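Local coordinates for purine catabolism protein pucG (Bacillus subtilis, PDB 3ISL) that catalyses the pyridoxal 5'-phosphate-dependent transamination of (S)-ureidoglycine with glyoxylate, yielding oxalurate and glycine in purine catabolism, at residues L100-A105 / V112-C117; D127-I132 / G159-T164. All blocks are in the same frame, centred on the assembly; numbering follows the deposited sequence.

Contact 1: L100-A105 / V112-C117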
ATOM      1  N   LEU A 100       3.439  11.190 -15.892  1.00 25.36           N
ATOM      2  CA  LEU A 100       3.150   9.910 -15.299  1.00 26.11           C
ATOM      3  C   LEU A 100       1.876   9.292 -15.897  1.00 25.80           C
ATOM      4  O   LEU A 100       1.806   8.098 -16.123  1.00 25.02           O
ATOM      5  CB  LEU A 100       2.948  10.088 -13.786  1.00 27.28           C
ATOM      6  CG  LEU A 100       2.582   8.953 -12.852  1.00 29.73           C
ATOM      7  CD1 LEU A 100       3.673   7.875 -12.808  1.00 32.86           C
ATOM      8  CD2 LEU A 100       2.299   9.609 -11.398  1.00 32.89           C
ATOM      9  N   LEU A 101       0.849  10.107 -16.132  1.00 25.51           N
ATOM     10  CA  LEU A 101      -0.347   9.574 -16.755  1.00 26.56           C
ATOM     11  C   LEU A 101       0.006   8.971 -18.121  1.00 26.75           C
ATOM     12  O   LEU A 101      -0.540   7.932 -18.472  1.00 25.83           O
ATOM     13  CB  LEU A 101      -1.392  10.683 -16.978  1.00 27.25           C
ATOM     14  CG  LEU A 101      -2.002  11.348 -15.747  1.00 27.62           C
ATOM     15  CD1 LEU A 101      -3.054  12.336 -16.270  1.00 22.32           C
ATOM     16  CD2 LEU A 101      -2.590  10.331 -14.745  1.00 25.59           C
ATOM     17  N   THR A 102       0.893   9.628 -18.898  1.00 27.77           N
ATOM     18  CA  THR A 102       1.174   9.116 -20.234  1.00 29.28           C
ATOM     19  C   THR A 102       1.972   7.800 -20.151  1.00 29.07           C
ATOM     20  O   THR A 102       1.727   6.844 -20.906  1.00 29.31           O
ATOM     21  CB  THR A 102       1.830  10.151 -21.224  1.00 30.70           C
ATOM     22  OG1 THR A 102       3.219  10.324 -20.938  1.00 35.85           O
ATOM     23  CG2 THR A 102       1.145  11.493 -21.204  1.00 28.32           C
ATOM     24  N   GLU A 103       2.910   7.751 -19.221  1.00 27.98           N
ATOM     25  CA  GLU A 103       3.644   6.512 -18.925  1.00 29.74           C
ATOM     26  C   GLU A 103       2.745   5.303 -18.671  1.00 28.65           C
ATOM     27  O   GLU A 103       2.895   4.254 -19.292  1.00 28.41           O
ATOM     28  CB  GLU A 103       4.464   6.755 -17.674  1.00 30.50           C
ATOM     29  CG  GLU A 103       5.781   7.300 -17.918  1.00 35.63           C
ATOM     30  CD  GLU A 103       6.682   6.186 -18.252  1.00 43.47           C
ATOM     31  OE1 GLU A 103       6.372   5.099 -17.703  1.00 47.93           O
ATOM     32  OE2 GLU A 103       7.637   6.368 -19.053  1.00 42.90           O
ATOM     33  N   ILE A 104       1.834   5.468 -17.721  1.00 28.50           N
ATOM     34  CA  ILE A 104       0.881   4.438 -17.342  1.00 28.14           C
ATOM     35  C   ILE A 104       0.013   4.021 -18.537  1.00 28.61           C
ATOM     36  O   ILE A 104      -0.109   2.821 -18.847  1.00 27.88           O
ATOM     37  CB  ILE A 104       0.010   4.927 -16.140  1.00 27.23           C
ATOM     38  CG1 ILE A 104       0.846   4.964 -14.850  1.00 26.14           C
ATOM     39  CG2 ILE A 104      -1.127   3.990 -15.938  1.00 27.55           C
ATOM     40  CD1 ILE A 104       0.358   5.940 -13.799  1.00 26.91           C
ATOM     41  N   ALA A 105      -0.604   5.001 -19.216  1.00 29.28           N
ATOM     42  CA  ALA A 105      -1.450   4.690 -20.350  1.00 29.25           C
ATOM     43  C   ALA A 105      -0.692   3.931 -21.439  1.00 29.67           C
ATOM     44  O   ALA A 105      -1.223   2.968 -22.024  1.00 28.36           O
ATOM     45  CB  ALA A 105      -2.114   5.991 -20.946  1.00 29.04           C
ATOM     46  N   VAL A 112      -1.442   7.046 -27.055  1.00 29.84           N
ATOM     47  CA  VAL A 112      -1.503   8.309 -26.342  1.00 30.31           C
ATOM     48  C   VAL A 112      -1.431   9.532 -27.279  1.00 30.59           C
ATOM     49  O   VAL A 112      -0.502   9.642 -28.101  1.00 31.69           O
ATOM     50  CB  VAL A 112      -0.388   8.378 -25.264  1.00 30.23           C
ATOM     51  CG1 VAL A 112      -0.346   9.725 -24.592  1.00 31.26           C
ATOM     52  CG2 VAL A 112      -0.597   7.322 -24.222  1.00 29.69           C
ATOM     53  N   HIS A 113      -2.401  10.441 -27.160  1.00 29.98           N
ATOM     54  CA  HIS A 113      -2.322  11.775 -27.814  1.00 30.01           C
ATOM     55  C   HIS A 113      -2.008  12.793 -26.710  1.00 30.58           C
ATOM     56  O   HIS A 113      -2.817  12.962 -25.761  1.00 30.60           O
ATOM     57  CB  HIS A 113      -3.636  12.100 -28.559  1.00 29.05           C
ATOM     58  CG  HIS A 113      -4.088  11.012 -29.495  1.00 32.04           C
ATOM     59  ND1 HIS A 113      -4.616   9.807 -29.054  1.00 36.16           N
ATOM     60  CD2 HIS A 113      -4.120  10.956 -30.847  1.00 33.46           C
ATOM     61  CE1 HIS A 113      -4.948   9.060 -30.094  1.00 31.46           C
ATOM     62  NE2 HIS A 113      -4.651   9.730 -31.192  1.00 34.68           N
ATOM     63  N   MET A 114      -0.811  13.382 -26.728  1.00 30.29           N
ATOM     64  CA  MET A 114      -0.524  14.389 -25.714  1.00 31.12           C
ATOM     65  C   MET A 114      -0.603  15.801 -26.254  1.00 30.83           C
ATOM     66  O   MET A 114      -0.317  16.035 -27.433  1.00 30.82           O
ATOM     67  CB  MET A 114       0.764  14.121 -24.928  1.00 32.53           C
ATOM     68  CG  MET A 114       2.055  13.965 -25.690  1.00 37.14           C
ATOM     69  SD  MET A 114       3.293  13.218 -24.566  1.00 45.28           S
ATOM     70  CE  MET A 114       3.517  11.592 -25.270  1.00 44.77           C
ATOM     71  N   LEU A 115      -1.100  16.714 -25.438  1.00 28.63           N
ATOM     72  CA  LEU A 115      -0.923  18.124 -25.680  1.00 29.00           C
ATOM     73  C   LEU A 115       0.036  18.586 -24.586  1.00 29.63           C
ATOM     74  O   LEU A 115      -0.023  18.064 -23.455  1.00 29.25           O
ATOM     75  CB  LEU A 115      -2.239  18.864 -25.502  1.00 27.80           C
ATOM     76  CG  LEU A 115      -3.358  18.786 -26.519  1.00 31.53           C
ATOM     77  CD1 LEU A 115      -4.684  19.197 -25.826  1.00 33.04           C
ATOM     78  CD2 LEU A 115      -3.021  19.690 -27.728  1.00 36.44           C
ATOM     79  N   GLU A 116       0.892  19.555 -24.869  1.00 29.55           N
ATOM     80  CA  GLU A 116       1.807  20.030 -23.828  1.00 30.15           C
ATOM     81  C   GLU A 116       1.886  21.544 -23.859  1.00 30.90           C
ATOM     82  O   GLU A 116       2.058  22.140 -24.920  1.00 31.23           O
ATOM     83  CB  GLU A 116       3.199  19.443 -24.017  1.00 30.64           C
ATOM     84  CG  GLU A 116       3.310  17.882 -23.919  1.00 29.25           C
ATOM     85  CD  GLU A 116       4.621  17.375 -24.571  1.00 32.72           C
ATOM     86  OE1 GLU A 116       4.699  17.294 -25.817  1.00 36.38           O
ATOM     87  OE2 GLU A 116       5.599  17.084 -23.872  1.00 29.21           O
ATOM     88  N   CYS A 117       1.781  22.172 -22.695  1.00 30.81           N
ATOM     89  CA  CYS A 117       2.030  23.600 -22.620  1.00 31.08           C
ATOM     90  C   CYS A 117       3.162  23.950 -21.664  1.00 30.55           C
ATOM     91  O   CYS A 117       3.658  23.084 -20.931  1.00 28.89           O
ATOM     92  CB  CYS A 117       0.760  24.415 -22.277  1.00 31.92           C
ATOM     93  SG  CYS A 117       0.106  24.101 -20.651  1.00 32.53           S
TER
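The two methyls of V112 are split between T102 and A105, which sit about one turn apart on helix 100-105. Its CG2 lies 3.8 Å from A105 CB, and its CG1 lies 4.0 Å from T102 CB, the two branches of one valine being divided between residues three apart on the helix. The T102 and V112 side chains cross at about a right angle. With chi1 of 77°, T102 turns its OG1 back to the helix, where it hydrogen-bonds to the carbonyl O of Y99; the methyl CG2 is left to face the strand, 4.1 Å from V112 CG1. This is the close-packed part, and T102 and A105 are both buried.

The other end is looser. T102 CG2 approaches M114 SD only to 4.3 Å, and M114 is exposed to solvent. T102 and M114 also both rest on I93 of the adjacent strand 88-93, so the helix packs over two strands here.

Helix 100-105 and strand 112-116 run antiparallel, at 170° with axes 9.5 Å apart, as expected when a helix returns over its sheet in a beta-alpha-beta unit, here strand 88-93, helix 96-107 and strand 111-116. The two segments exchange neither hydrogen bonds nor salt bridges. Their contact is therefore dispersive and hydrophobic, with the one hydroxyl at the interface paired inside its own helix.

Contact 2: D127-I132 / G159-T164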
ATOM      1  N   ASP A 127      -8.978  24.993 -26.337  1.00 23.93           N
ATOM      2  CA  ASP A 127      -7.964  24.118 -27.062  1.00 23.36           C
ATOM      3  C   ASP A 127      -8.082  22.632 -26.747  1.00 23.23           C
ATOM      4  O   ASP A 127      -8.045  21.780 -27.660  1.00 23.03           O
ATOM      5  CB  ASP A 127      -6.539  24.622 -26.871  1.00 23.17           C
ATOM      6  CG  ASP A 127      -6.378  26.081 -27.374  1.00 23.64           C
ATOM      7  OD1 ASP A 127      -6.969  26.413 -28.402  1.00 21.76           O
ATOM      8  OD2 ASP A 127      -5.735  26.917 -26.740  1.00 26.27           O
ATOM      9  N   ILE A 128      -8.297  22.302 -25.484  1.00 22.50           N
ATOM     10  CA  ILE A 128      -8.481  20.886 -25.116  1.00 22.03           C
ATOM     11  C   ILE A 128      -9.760  20.281 -25.774  1.00 23.46           C
ATOM     12  O   ILE A 128      -9.746  19.167 -26.397  1.00 22.96           O
ATOM     13  CB  ILE A 128      -8.450  20.712 -23.561  1.00 21.61           C
ATOM     14  CG1 ILE A 128      -7.076  21.168 -23.034  1.00 18.86           C
ATOM     15  CG2 ILE A 128      -8.782  19.207 -23.155  1.00 18.64           C
ATOM     16  CD1 ILE A 128      -6.854  21.114 -21.538  1.00 20.87           C
ATOM     17  N   ILE A 129     -10.866  21.003 -25.593  1.00 23.19           N
ATOM     18  CA  ILE A 129     -12.180  20.587 -26.106  1.00 23.72           C
ATOM     19  C   ILE A 129     -12.085  20.395 -27.660  1.00 24.86           C
ATOM     20  O   ILE A 129     -12.547  19.378 -28.197  1.00 24.70           O
ATOM     21  CB  ILE A 129     -13.227  21.598 -25.670  1.00 23.94           C
ATOM     22  CG1 ILE A 129     -13.398  21.531 -24.128  1.00 21.98           C
ATOM     23  CG2 ILE A 129     -14.522  21.442 -26.496  1.00 23.88           C
ATOM     24  CD1 ILE A 129     -14.137  22.761 -23.590  1.00 26.07           C
ATOM     25  N   ARG A 130     -11.397  21.290 -28.353  1.00 24.01           N
ATOM     26  CA  ARG A 130     -11.136  21.060 -29.795  1.00 26.78           C
ATOM     27  C   ARG A 130     -10.378  19.709 -30.104  1.00 26.96           C
ATOM     28  O   ARG A 130     -10.737  18.998 -31.077  1.00 26.78           O
ATOM     29  CB  ARG A 130     -10.415  22.268 -30.365  1.00 27.19           C
ATOM     30  CG  ARG A 130     -10.114  22.231 -31.823  1.00 33.08           C
ATOM     31  CD  ARG A 130     -11.158  23.052 -32.572  1.00 38.70           C
ATOM     32  NE  ARG A 130     -10.602  23.546 -33.816  1.00 39.84           N
ATOM     33  CZ  ARG A 130     -11.073  23.247 -35.016  1.00 37.05           C
ATOM     34  NH1 ARG A 130     -12.156  22.469 -35.151  1.00 36.56           N
ATOM     35  NH2 ARG A 130     -10.463  23.772 -36.063  1.00 38.40           N
ATOM     36  N   GLU A 131      -9.375  19.353 -29.290  1.00 25.32           N
ATOM     37  CA  GLU A 131      -8.683  18.055 -29.463  1.00 26.52           C
ATOM     38  C   GLU A 131      -9.538  16.890 -29.133  1.00 25.00           C
ATOM     39  O   GLU A 131      -9.407  15.845 -29.774  1.00 27.19           O
ATOM     40  CB  GLU A 131      -7.397  17.944 -28.647  1.00 27.00           C
ATOM     41  CG  GLU A 131      -6.408  18.956 -29.152  1.00 31.94           C
ATOM     42  CD  GLU A 131      -5.843  18.597 -30.526  1.00 31.13           C
ATOM     43  OE1 GLU A 131      -5.504  17.428 -30.758  1.00 32.97           O
ATOM     44  OE2 GLU A 131      -5.689  19.517 -31.342  1.00 39.79           O
ATOM     45  N   ILE A 132     -10.377  17.031 -28.123  1.00 23.38           N
ATOM     46  CA  ILE A 132     -11.360  16.031 -27.815  1.00 23.57           C
ATOM     47  C   ILE A 132     -12.213  15.759 -29.058  1.00 24.36           C
ATOM     48  O   ILE A 132     -12.355  14.605 -29.452  1.00 24.14           O
ATOM     49  CB  ILE A 132     -12.215  16.372 -26.557  1.00 23.60           C
ATOM     50  CG1 ILE A 132     -11.299  16.464 -25.279  1.00 22.26           C
ATOM     51  CG2 ILE A 132     -13.342  15.295 -26.352  1.00 24.31           C
ATOM     52  CD1 ILE A 132     -12.069  16.937 -24.037  1.00 20.55           C
ATOM     53  N   GLY A 159     -14.798  18.387 -18.667  1.00 22.73           N
ATOM     54  CA  GLY A 159     -15.723  17.299 -18.346  1.00 23.95           C
ATOM     55  C   GLY A 159     -17.033  17.362 -19.111  1.00 24.44           C
ATOM     56  O   GLY A 159     -17.499  16.345 -19.617  1.00 25.71           O
ATOM     57  N   GLU A 160     -17.607  18.548 -19.248  1.00 24.21           N
ATOM     58  CA  GLU A 160     -18.789  18.712 -20.095  1.00 25.63           C
ATOM     59  C   GLU A 160     -18.584  18.275 -21.534  1.00 24.78           C
ATOM     60  O   GLU A 160     -19.471  17.607 -22.116  1.00 25.17           O
ATOM     61  CB  GLU A 160     -19.335  20.141 -20.016  1.00 26.08           C
ATOM     62  CG  GLU A 160     -20.247  20.143 -18.780  1.00 30.90           C
ATOM     63  CD  GLU A 160     -20.561  21.485 -18.227  1.00 38.57           C
ATOM     64  OE1 GLU A 160     -19.970  22.502 -18.668  1.00 39.00           O
ATOM     65  OE2 GLU A 160     -21.433  21.502 -17.320  1.00 42.17           O
ATOM     66  N   ALA A 161     -17.421  18.572 -22.100  1.00 22.77           N
ATOM     67  CA  ALA A 161     -17.176  18.142 -23.494  1.00 22.64           C
ATOM     68  C   ALA A 161     -16.991  16.603 -23.506  1.00 22.08           C
ATOM     69  O   ALA A 161     -17.398  15.970 -24.459  1.00 21.65           O
ATOM     70  CB  ALA A 161     -15.942  18.859 -24.088  1.00 21.39           C
ATOM     71  N   CYS A 162     -16.396  16.024 -22.451  1.00 21.19           N
ATOM     72  CA  CYS A 162     -16.070  14.559 -22.414  1.00 23.06           C
ATOM     73  C   CYS A 162     -17.381  13.806 -22.413  1.00 23.51           C
ATOM     74  O   CYS A 162     -17.560  12.882 -23.202  1.00 25.26           O
ATOM     75  CB  CYS A 162     -15.225  14.149 -21.182  1.00 21.02           C
ATOM     76  SG  CYS A 162     -13.494  14.678 -21.274  1.00 23.84           S
ATOM     77  N   ARG A 163     -18.333  14.268 -21.603  1.00 24.11           N
ATOM     78  CA  ARG A 163     -19.666  13.666 -21.528  1.00 25.66           C
ATOM     79  C   ARG A 163     -20.421  13.687 -22.903  1.00 27.53           C
ATOM     80  O   ARG A 163     -20.964  12.684 -23.350  1.00 27.44           O
ATOM     81  CB  ARG A 163     -20.495  14.384 -20.416  1.00 24.71           C
ATOM     82  CG  ARG A 163     -21.805  13.660 -19.988  1.00 25.86           C
ATOM     83  CD  ARG A 163     -21.540  12.239 -19.373  1.00 25.34           C
ATOM     84  NE  ARG A 163     -20.543  12.246 -18.275  1.00 27.62           N
ATOM     85  CZ  ARG A 163     -20.817  12.331 -16.955  1.00 29.10           C
ATOM     86  NH1 ARG A 163     -22.065  12.419 -16.495  1.00 30.01           N
ATOM     87  NH2 ARG A 163     -19.837  12.316 -16.074  1.00 23.14           N
ATOM     88  N   THR A 164     -20.470  14.836 -23.552  1.00 28.95           N
ATOM     89  CA  THR A 164     -21.102  14.916 -24.877  1.00 30.55           C
ATOM     90  C   THR A 164     -20.389  14.102 -25.961  1.00 29.84           C
ATOM     91  O   THR A 164     -21.047  13.499 -26.788  1.00 30.78           O
ATOM     92  CB  THR A 164     -21.407  16.382 -25.363  1.00 31.33           C
ATOM     93  OG1 THR A 164     -20.280  16.929 -26.033  1.00 38.28           O
ATOM     94  CG2 THR A 164     -21.780  17.295 -24.251  1.00 29.52           C
TER
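At I129 a chi1 of -67° sets CG2 anti to the backbone N and CG1 anti to the carbonyl carbon, and both branches of the forked side chain reach the methyl of A161: I129 CG1 lies 3.7 Å from A161 CB, and I129 CG2 lies 3.8 Å from that same A161 CB. One turn on, I132 is extended, with chi2 at 174°, and this carries its terminal CD1 across to C162. There I132 CD1 meets C162 SG at 3.8 Å. The same CD1 is a more distant neighbour of A161 CB, at 4.3 Å, so the alanine methyl is shared by two isoleucines.

The small side chain of A161 is matched by a close backbone approach, the CA atoms of I129 and A161 being 6.1 Å apart. By I132 and C162 the CA separation has grown to 7.3 Å, and contact there is made by the chain end, CD1, instead of by the branches next to CB. The helices run nearly parallel, at 12° with 9.8 Å between axes, as neighbouring helices do on one face of an alpha/beta sheet. I132 and C162 are buried and both touch V140 of strand 139-143, which marks the side facing the sheet; I129 and A161, partly exposed, lie farther out.

Charged groups keep to other faces of the helices: R163 forms a salt bridge with D190, and E160 with K156. T164 OG1 makes a weak hydrogen bond to A161 O, within its own helix. Between the segments everything is aliphatic carbon and one sulfur, without a hydrogen bond or ion pair, so cohesion should come from shape fit and exclusion of water.

Contact 1 closes before contact 2 opens, and their centres lie 16 Å apart. Strand 111-116, at one edge of the chain's mixed seven-stranded sheet, leads directly to helix 125-135. The strand divides its residues between two layers: V112 and M114 face helix 96-107, whereas L115 meets helix 125-135. L115 joins the contacts directly, its CD2 lying 3.7 Å from E131 CG and its CD1 4.2 Å from I128 CG1. Contact 1 thus joins helix to sheet on one face, and contact 2 joins helix to helix on the other. Together they belong to the alpha/beta/alpha sandwich of a fold-type I aminotransferase, near one edge of its sheet; neither lies at the cofactor pocket.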